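Local coordinates for hypothetical protein, conserved (Leishmania major, PDB 2B4W) that is of unknown function but probably adopts a beta-propeller fold like that of the beta-fructosidase glycosidases, at residues L198-Y211 and S222-Q234. Numbering follows the deposited sequence.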
ATOM      1  N   LEU A 198      10.444   5.462  11.161  1.00 20.18           N
ATOM      2  CA  LEU A 198      11.772   4.952  11.434  1.00 18.13           C
ATOM      3  C   LEU A 198      12.358   5.544  12.698  1.00 26.78           C
ATOM      4  O   LEU A 198      12.106   6.695  13.039  1.00 23.72           O
ATOM      5  CB  LEU A 198      12.696   5.289  10.247  1.00 20.69           C
ATOM      6  CG  LEU A 198      12.203   4.798   8.885  1.00 21.95           C
ATOM      7  CD1 LEU A 198      13.226   5.069   7.784  1.00 32.14           C
ATOM      8  CD2 LEU A 198      11.881   3.314   8.957  1.00 13.85           C
ATOM      9  N   SER A 199      13.186   4.788  13.400  1.00 22.90           N
ATOM     10  CA  SER A 199      13.827   5.234  14.614  1.00 24.65           C
ATOM     11  C   SER A 199      14.570   6.559  14.456  1.00 29.86           C
ATOM     12  O   SER A 199      14.820   7.227  15.469  1.00 32.30           O
ATOM     13  CB  SER A 199      14.831   4.168  15.092  1.00 25.06           C
ATOM     14  OG  SER A 199      15.861   4.182  14.117  1.00 23.31           O
ATOM     15  N   SER A 200      14.908   6.980  13.249  1.00 26.88           N
ATOM     16  CA  SER A 200      15.533   8.253  12.952  1.00 28.88           C
ATOM     17  C   SER A 200      14.578   9.441  13.005  1.00 36.52           C
ATOM     18  O   SER A 200      15.031  10.590  13.000  1.00 23.78           O
ATOM     19  CB  SER A 200      16.155   8.194  11.548  1.00 20.63           C
ATOM     20  OG  SER A 200      15.280   7.580  10.637  1.00 28.16           O
ATOM     21  N   GLY A 201      13.279   9.161  13.027  1.00 27.42           N
ATOM     22  CA  GLY A 201      12.273  10.209  12.994  1.00 25.88           C
ATOM     23  C   GLY A 201      11.820  10.500  11.573  1.00 27.51           C
ATOM     24  O   GLY A 201      10.848  11.194  11.295  1.00 30.42           O
ATOM     25  N   LYS A 202      12.553   9.964  10.627  1.00 24.68           N
ATOM     26  CA  LYS A 202      12.332   9.978   9.208  1.00 21.26           C
ATOM     27  C   LYS A 202      11.221   8.982   8.852  1.00 27.50           C
ATOM     28  O   LYS A 202      10.789   8.178   9.675  1.00 26.56           O
ATOM     29  CB  LYS A 202      13.569   9.606   8.377  1.00 24.16           C
ATOM     30  CG  LYS A 202      14.767  10.504   8.641  1.00 29.88           C
ATOM     31  CD  LYS A 202      15.715  10.520   7.451  1.00 46.81           C
ATOM     32  CE  LYS A 202      16.869  11.492   7.660  1.00 56.36           C
ATOM     33  NZ  LYS A 202      17.090  11.836   9.094  1.00 59.81           N
ATOM     34  N   VAL A 203      10.776   9.069   7.608  1.00 27.04           N
ATOM     35  CA  VAL A 203       9.666   8.224   7.168  1.00 29.65           C
ATOM     36  C   VAL A 203      10.065   7.311   6.016  1.00 21.77           C
ATOM     37  O   VAL A 203      10.453   7.767   4.950  1.00 29.19           O
ATOM     38  CB  VAL A 203       8.462   9.083   6.742  1.00 32.67           C
ATOM     39  CG1 VAL A 203       7.351   8.194   6.191  1.00 25.61           C
ATOM     40  CG2 VAL A 203       7.954   9.921   7.910  1.00 47.31           C
ATOM     41  N   GLY A 204       9.951   6.017   6.274  1.00 21.89           N
ATOM     42  CA  GLY A 204      10.131   4.989   5.285  1.00 19.40           C
ATOM     43  C   GLY A 204       8.862   4.793   4.473  1.00 22.00           C
ATOM     44  O   GLY A 204       7.831   4.373   4.997  1.00 19.28           O
ATOM     45  N   CYS A 205       8.913   5.095   3.173  1.00 24.76           N
ATOM     46  CA  CYS A 205       7.763   4.775   2.339  1.00 21.86           C
ATOM     47  C   CYS A 205       8.024   3.627   1.370  1.00 17.45           C
ATOM     48  O   CYS A 205       9.084   3.490   0.729  1.00 16.37           O
ATOM     49  CB  CYS A 205       7.284   5.986   1.535  1.00 24.64           C
ATOM     50  SG  CYS A 205       7.111   7.507   2.482  1.00 28.94           S
ATOM     51  N   ILE A 206       6.970   2.797   1.264  1.00 17.58           N
ATOM     52  CA  ILE A 206       6.873   1.761   0.252  1.00 21.00           C
ATOM     53  C   ILE A 206       5.812   2.180  -0.744  1.00 19.71           C
ATOM     54  O   ILE A 206       4.686   2.474  -0.349  1.00 17.38           O
ATOM     55  CB  ILE A 206       6.530   0.399   0.876  1.00 22.34           C
ATOM     56  CG1 ILE A 206       7.581  -0.066   1.891  1.00 18.60           C
ATOM     57  CG2 ILE A 206       6.281  -0.671  -0.177  1.00 20.03           C
ATOM     58  CD1 ILE A 206       8.940  -0.263   1.243  1.00 12.23           C
ATOM     59  N   GLY A 207       6.112   2.241  -2.039  1.00 22.42           N
ATOM     60  CA  GLY A 207       5.048   2.645  -2.966  1.00 13.89           C
ATOM     61  C   GLY A 207       5.237   2.140  -4.373  1.00 15.49           C
ATOM     62  O   GLY A 207       5.846   1.100  -4.591  1.00 27.29           O
ATOM     63  N   HIS A 208       4.715   2.889  -5.343  1.00 16.55           N
ATOM     64  CA  HIS A 208       4.799   2.501  -6.739  1.00 14.24           C
ATOM     65  C   HIS A 208       5.379   3.634  -7.585  1.00 20.19           C
ATOM     66  O   HIS A 208       5.086   4.803  -7.322  1.00 31.08           O
ATOM     67  CB  HIS A 208       3.443   2.067  -7.279  1.00 14.97           C
ATOM     68  CG  HIS A 208       2.278   2.979  -7.363  1.00 23.01           C
ATOM     69  ND1 HIS A 208       1.466   3.302  -6.298  1.00 24.75           N
ATOM     70  CD2 HIS A 208       1.737   3.632  -8.430  1.00 24.99           C
ATOM     71  CE1 HIS A 208       0.505   4.125  -6.697  1.00 29.65           C
ATOM     72  NE2 HIS A 208       0.647   4.345  -7.995  1.00 23.53           N
ATOM     73  N   TYR A 209       6.185   3.243  -8.564  1.00 22.32           N
ATOM     74  CA  TYR A 209       6.714   4.195  -9.550  1.00 25.74           C
ATOM     75  C   TYR A 209       6.192   3.694 -10.897  1.00 28.55           C
ATOM     76  O   TYR A 209       6.234   2.494 -11.168  1.00 29.14           O
ATOM     77  CB  TYR A 209       8.219   4.357  -9.529  1.00 29.26           C
ATOM     78  CG  TYR A 209       8.725   5.654 -10.134  1.00 31.59           C
ATOM     79  CD1 TYR A 209       8.872   5.812 -11.507  1.00 37.39           C
ATOM     80  CD2 TYR A 209       9.050   6.733  -9.332  1.00 28.16           C
ATOM     81  CE1 TYR A 209       9.328   6.996 -12.053  1.00 35.88           C
ATOM     82  CE2 TYR A 209       9.511   7.927  -9.864  1.00 40.96           C
ATOM     83  CZ  TYR A 209       9.650   8.058 -11.232  1.00 38.48           C
ATOM     84  OH  TYR A 209      10.109   9.250 -11.765  1.00 34.60           O
ATOM     85  N   SER A 210       5.651   4.630 -11.674  1.00 31.44           N
ATOM     86  CA  SER A 210       4.938   4.240 -12.887  1.00 31.12           C
ATOM     87  C   SER A 210       5.384   5.089 -14.075  1.00 31.45           C
ATOM     88  O   SER A 210       5.669   6.281 -13.932  1.00 25.60           O
ATOM     89  CB  SER A 210       3.429   4.345 -12.685  1.00 34.07           C
ATOM     90  OG  SER A 210       2.962   3.926 -11.418  1.00 33.66           O
ATOM     91  N   TYR A 211       5.418   4.451 -15.245  1.00 39.59           N
ATOM     92  CA  TYR A 211       5.676   5.217 -16.462  1.00 44.21           C
ATOM     93  C   TYR A 211       5.202   4.524 -17.740  1.00 49.91           C
ATOM     94  O   TYR A 211       5.006   3.314 -17.839  1.00 39.50           O
ATOM     95  CB  TYR A 211       7.166   5.533 -16.580  1.00 42.27           C
ATOM     96  CG  TYR A 211       8.071   4.327 -16.471  1.00 39.19           C
ATOM     97  CD1 TYR A 211       8.324   3.719 -15.250  1.00 29.47           C
ATOM     98  CD2 TYR A 211       8.680   3.797 -17.604  1.00 37.01           C
ATOM     99  CE1 TYR A 211       9.158   2.617 -15.158  1.00 39.43           C
ATOM    100  CE2 TYR A 211       9.511   2.701 -17.516  1.00 38.30           C
ATOM    101  CZ  TYR A 211       9.747   2.111 -16.295  1.00 39.92           C
ATOM    102  OH  TYR A 211      10.580   1.017 -16.238  1.00 55.99           O
ATOM    103  N   SER A 222       2.014  -0.215 -19.470  1.00 59.50           N
ATOM    104  CA  SER A 222       2.084   0.691 -18.323  1.00 54.81           C
ATOM    105  C   SER A 222       2.888  -0.033 -17.235  1.00 47.58           C
ATOM    106  O   SER A 222       2.396  -1.005 -16.660  1.00 28.30           O
ATOM    107  CB  SER A 222       0.715   1.124 -17.831  1.00 50.08           C
ATOM    108  OG  SER A 222       0.433   2.452 -18.272  1.00 43.11           O
ATOM    109  N   VAL A 223       4.102   0.466 -17.034  1.00 34.34           N
ATOM    110  CA  VAL A 223       5.083  -0.113 -16.143  1.00 33.10           C
ATOM    111  C   VAL A 223       4.869   0.370 -14.705  1.00 34.38           C
ATOM    112  O   VAL A 223       4.931   1.585 -14.520  1.00 30.28           O
ATOM    113  CB  VAL A 223       6.531   0.253 -16.522  1.00 35.55           C
ATOM    114  CG1 VAL A 223       7.475  -0.232 -15.423  1.00 44.55           C
ATOM    115  CG2 VAL A 223       6.948  -0.324 -17.860  1.00 32.17           C
ATOM    116  N   TYR A 224       4.637  -0.566 -13.789  1.00 28.52           N
ATOM    117  CA  TYR A 224       4.519  -0.272 -12.360  1.00 24.82           C
ATOM    118  C   TYR A 224       5.565  -1.111 -11.624  1.00 20.43           C
ATOM    119  O   TYR A 224       5.562  -2.348 -11.680  1.00 26.55           O
ATOM    120  CB  TYR A 224       3.123  -0.537 -11.810  1.00 30.27           C
ATOM    121  CG  TYR A 224       2.040   0.475 -12.085  1.00 31.96           C
ATOM    122  CD1 TYR A 224       1.720   0.869 -13.385  1.00 32.63           C
ATOM    123  CD2 TYR A 224       1.310   1.048 -11.051  1.00 32.42           C
ATOM    124  CE1 TYR A 224       0.723   1.798 -13.634  1.00 38.50           C
ATOM    125  CE2 TYR A 224       0.309   1.978 -11.287  1.00 32.43           C
ATOM    126  CZ  TYR A 224       0.020   2.353 -12.587  1.00 42.31           C
ATOM    127  OH  TYR A 224      -0.972   3.277 -12.837  1.00 41.57           O
ATOM    128  N   VAL A 225       6.487  -0.442 -10.926  1.00 22.02           N
ATOM    129  CA  VAL A 225       7.430  -1.190 -10.105  1.00 26.87           C
ATOM    130  C   VAL A 225       7.274  -0.844  -8.630  1.00 22.03           C
ATOM    131  O   VAL A 225       6.716   0.156  -8.220  1.00 25.25           O
ATOM    132  CB  VAL A 225       8.901  -0.970 -10.492  1.00 28.33           C
ATOM    133  CG1 VAL A 225       9.052  -0.928 -12.003  1.00 25.18           C
ATOM    134  CG2 VAL A 225       9.424   0.300  -9.845  1.00 23.43           C
ATOM    135  N   ASN A 226       7.787  -1.742  -7.787  1.00 24.03           N
ATOM    136  CA  ASN A 226       7.700  -1.500  -6.353  1.00 19.68           C
ATOM    137  C   ASN A 226       8.833  -0.538  -6.007  1.00 23.88           C
ATOM    138  O   ASN A 226       9.961  -0.775  -6.452  1.00 22.58           O
ATOM    139  CB  ASN A 226       7.839  -2.775  -5.556  1.00 21.35           C
ATOM    140  CG  ASN A 226       6.834  -3.863  -5.783  1.00 15.38           C
ATOM    141  OD1 ASN A 226       7.210  -5.035  -5.880  1.00 18.03           O
ATOM    142  ND2 ASN A 226       5.551  -3.566  -5.838  1.00 22.80           N
ATOM    143  N   TYR A 227       8.527   0.496  -5.252  1.00 23.14           N
ATOM    144  CA  TYR A 227       9.442   1.601  -5.002  1.00 18.75           C
ATOM    145  C   TYR A 227       9.581   1.970  -3.540  1.00 20.07           C
ATOM    146  O   TYR A 227       8.629   1.946  -2.764  1.00 23.92           O
ATOM    147  CB  TYR A 227       8.922   2.804  -5.802  1.00 20.82           C
ATOM    148  CG  TYR A 227       9.919   3.866  -6.160  1.00 31.73           C
ATOM    149  CD1 TYR A 227      10.878   3.662  -7.142  1.00 30.24           C
ATOM    150  CD2 TYR A 227       9.894   5.093  -5.517  1.00 33.69           C
ATOM    151  CE1 TYR A 227      11.776   4.663  -7.448  1.00 32.95           C
ATOM    152  CE2 TYR A 227      10.785   6.094  -5.814  1.00 31.24           C
ATOM    153  CZ  TYR A 227      11.730   5.861  -6.792  1.00 32.82           C
ATOM    154  OH  TYR A 227      12.622   6.861  -7.094  1.00 42.78           O
ATOM    155  N   ALA A 228      10.797   2.322  -3.103  1.00 26.22           N
ATOM    156  CA  ALA A 228      10.990   2.777  -1.726  1.00 16.40           C
ATOM    157  C   ALA A 228      11.774   4.079  -1.727  1.00 19.99           C
ATOM    158  O   ALA A 228      12.583   4.299  -2.630  1.00 37.29           O
ATOM    159  CB  ALA A 228      11.731   1.759  -0.870  1.00 17.12           C
ATOM    160  N   PHE A 229      11.551   4.923  -0.738  1.00 18.26           N
ATOM    161  CA  PHE A 229      12.351   6.087  -0.451  1.00 19.61           C
ATOM    162  C   PHE A 229      12.187   6.464   1.021  1.00 28.19           C
ATOM    163  O   PHE A 229      11.295   5.975   1.717  1.00 25.91           O
ATOM    164  CB  PHE A 229      11.972   7.282  -1.336  1.00 23.53           C
ATOM    165  CG  PHE A 229      10.508   7.666  -1.211  1.00 28.01           C
ATOM    166  CD1 PHE A 229       9.573   7.044  -2.028  1.00 28.27           C
ATOM    167  CD2 PHE A 229      10.076   8.604  -0.299  1.00 26.95           C
ATOM    168  CE1 PHE A 229       8.238   7.376  -1.904  1.00 22.72           C
ATOM    169  CE2 PHE A 229       8.743   8.928  -0.155  1.00 26.67           C
ATOM    170  CZ  PHE A 229       7.835   8.306  -0.990  1.00 24.33           C
ATOM    171  N   VAL A 230      13.064   7.365   1.455  1.00 23.55           N
ATOM    172  CA  VAL A 230      12.955   7.864   2.824  1.00 29.08           C
ATOM    173  C   VAL A 230      12.743   9.372   2.739  1.00 35.81           C
ATOM    174  O   VAL A 230      13.382  10.040   1.929  1.00 25.66           O
ATOM    175  CB  VAL A 230      14.177   7.520   3.680  1.00 26.00           C
ATOM    176  CG1 VAL A 230      14.102   8.131   5.064  1.00 27.05           C
ATOM    177  CG2 VAL A 230      14.306   6.004   3.802  1.00 34.42           C
ATOM    178  N   LEU A 231      11.826   9.811   3.582  1.00 30.43           N
ATOM    179  CA  LEU A 231      11.426  11.188   3.689  1.00 25.47           C
ATOM    180  C   LEU A 231      11.856  11.774   5.021  1.00 31.65           C
ATOM    181  O   LEU A 231      11.616  11.167   6.060  1.00 27.52           O
ATOM    182  CB  LEU A 231       9.893  11.331   3.599  1.00 24.14           C
ATOM    183  CG  LEU A 231       9.406  12.688   4.133  1.00 29.69           C
ATOM    184  CD1 LEU A 231       9.727  13.759   3.102  1.00 22.86           C
ATOM    185  CD2 LEU A 231       7.924  12.670   4.475  1.00 27.98           C
ATOM    186  N   ASP A 232      12.455  12.955   4.947  1.00 28.18           N
ATOM    187  CA  ASP A 232      12.608  13.714   6.184  1.00 32.20           C
ATOM    188  C   ASP A 232      11.426  14.669   6.305  1.00 29.62           C
ATOM    189  O   ASP A 232      11.311  15.581   5.493  1.00 22.13           O
ATOM    190  CB  ASP A 232      13.937  14.454   6.219  1.00 43.10           C
ATOM    191  CG  ASP A 232      14.220  15.058   7.586  1.00 34.15           C
ATOM    192  OD1 ASP A 232      13.386  15.869   8.039  1.00 30.58           O
ATOM    193  OD2 ASP A 232      15.262  14.705   8.166  1.00 30.45           O
ATOM    194  N   PRO A 233      10.581  14.449   7.309  1.00 26.04           N
ATOM    195  CA  PRO A 233       9.287  15.128   7.377  1.00 31.79           C
ATOM    196  C   PRO A 233       9.479  16.617   7.654  1.00 37.95           C
ATOM    197  O   PRO A 233       8.550  17.409   7.491  1.00 44.49           O
ATOM    198  CB  PRO A 233       8.552  14.420   8.514  1.00 31.26           C
ATOM    199  CG  PRO A 233       9.576  13.697   9.308  1.00 25.80           C
ATOM    200  CD  PRO A 233      10.808  13.572   8.465  1.00 21.99           C
ATOM    201  N   GLN A 234      10.692  16.992   8.052  1.00 38.99           N
ATOM    202  CA  GLN A 234      10.963  18.400   8.345  1.00 42.93           C
ATOM    203  C   GLN A 234      11.659  19.121   7.199  1.00 28.42           C
ATOM    204  O   GLN A 234      11.173  20.120   6.664  1.00 42.06           O
ATOM    205  CB  GLN A 234      11.807  18.481   9.618  1.00 38.65           C
TER
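C205 lays its CB over one face of the F229 ring, 3.8 Å from the ring centroid, while its SG approaches obliquely and comes 3.4 Å from F229 CE2. With chi1 of F229 at 57°, CG sits between the backbone N and the carbonyl carbon, which turns the ring across the strand onto its partner. On the same face of the sheet, Y209 and Y227 run side by side with ring planes inclined at 41°, CB of Y209 resting over the Y227 ring. V223 CB likewise covers one face of the Y211 ring. On the other face, S210 OG lies 3.2 Å above the centre of the Y224 ring; the H208 ring is nearly parallel to that of Y224 but slid aside. Ten backbone hydrogen bonds underlie this pairing, from V203–L231 to Y211–V223, and beyond them K202 NZ forms a long 3.5 Å salt bridge to D232 OD2. Farther out, N193 OD1 is hydrogen-bonded to H208 ND1, and W189 NE1 to Y224 OH, tying both rings to neighbouring strand 188-198. The whole is a twisted antiparallel beta hairpin, both inner strands of a five-stranded sheet, consistent with one blade of a beta-propeller.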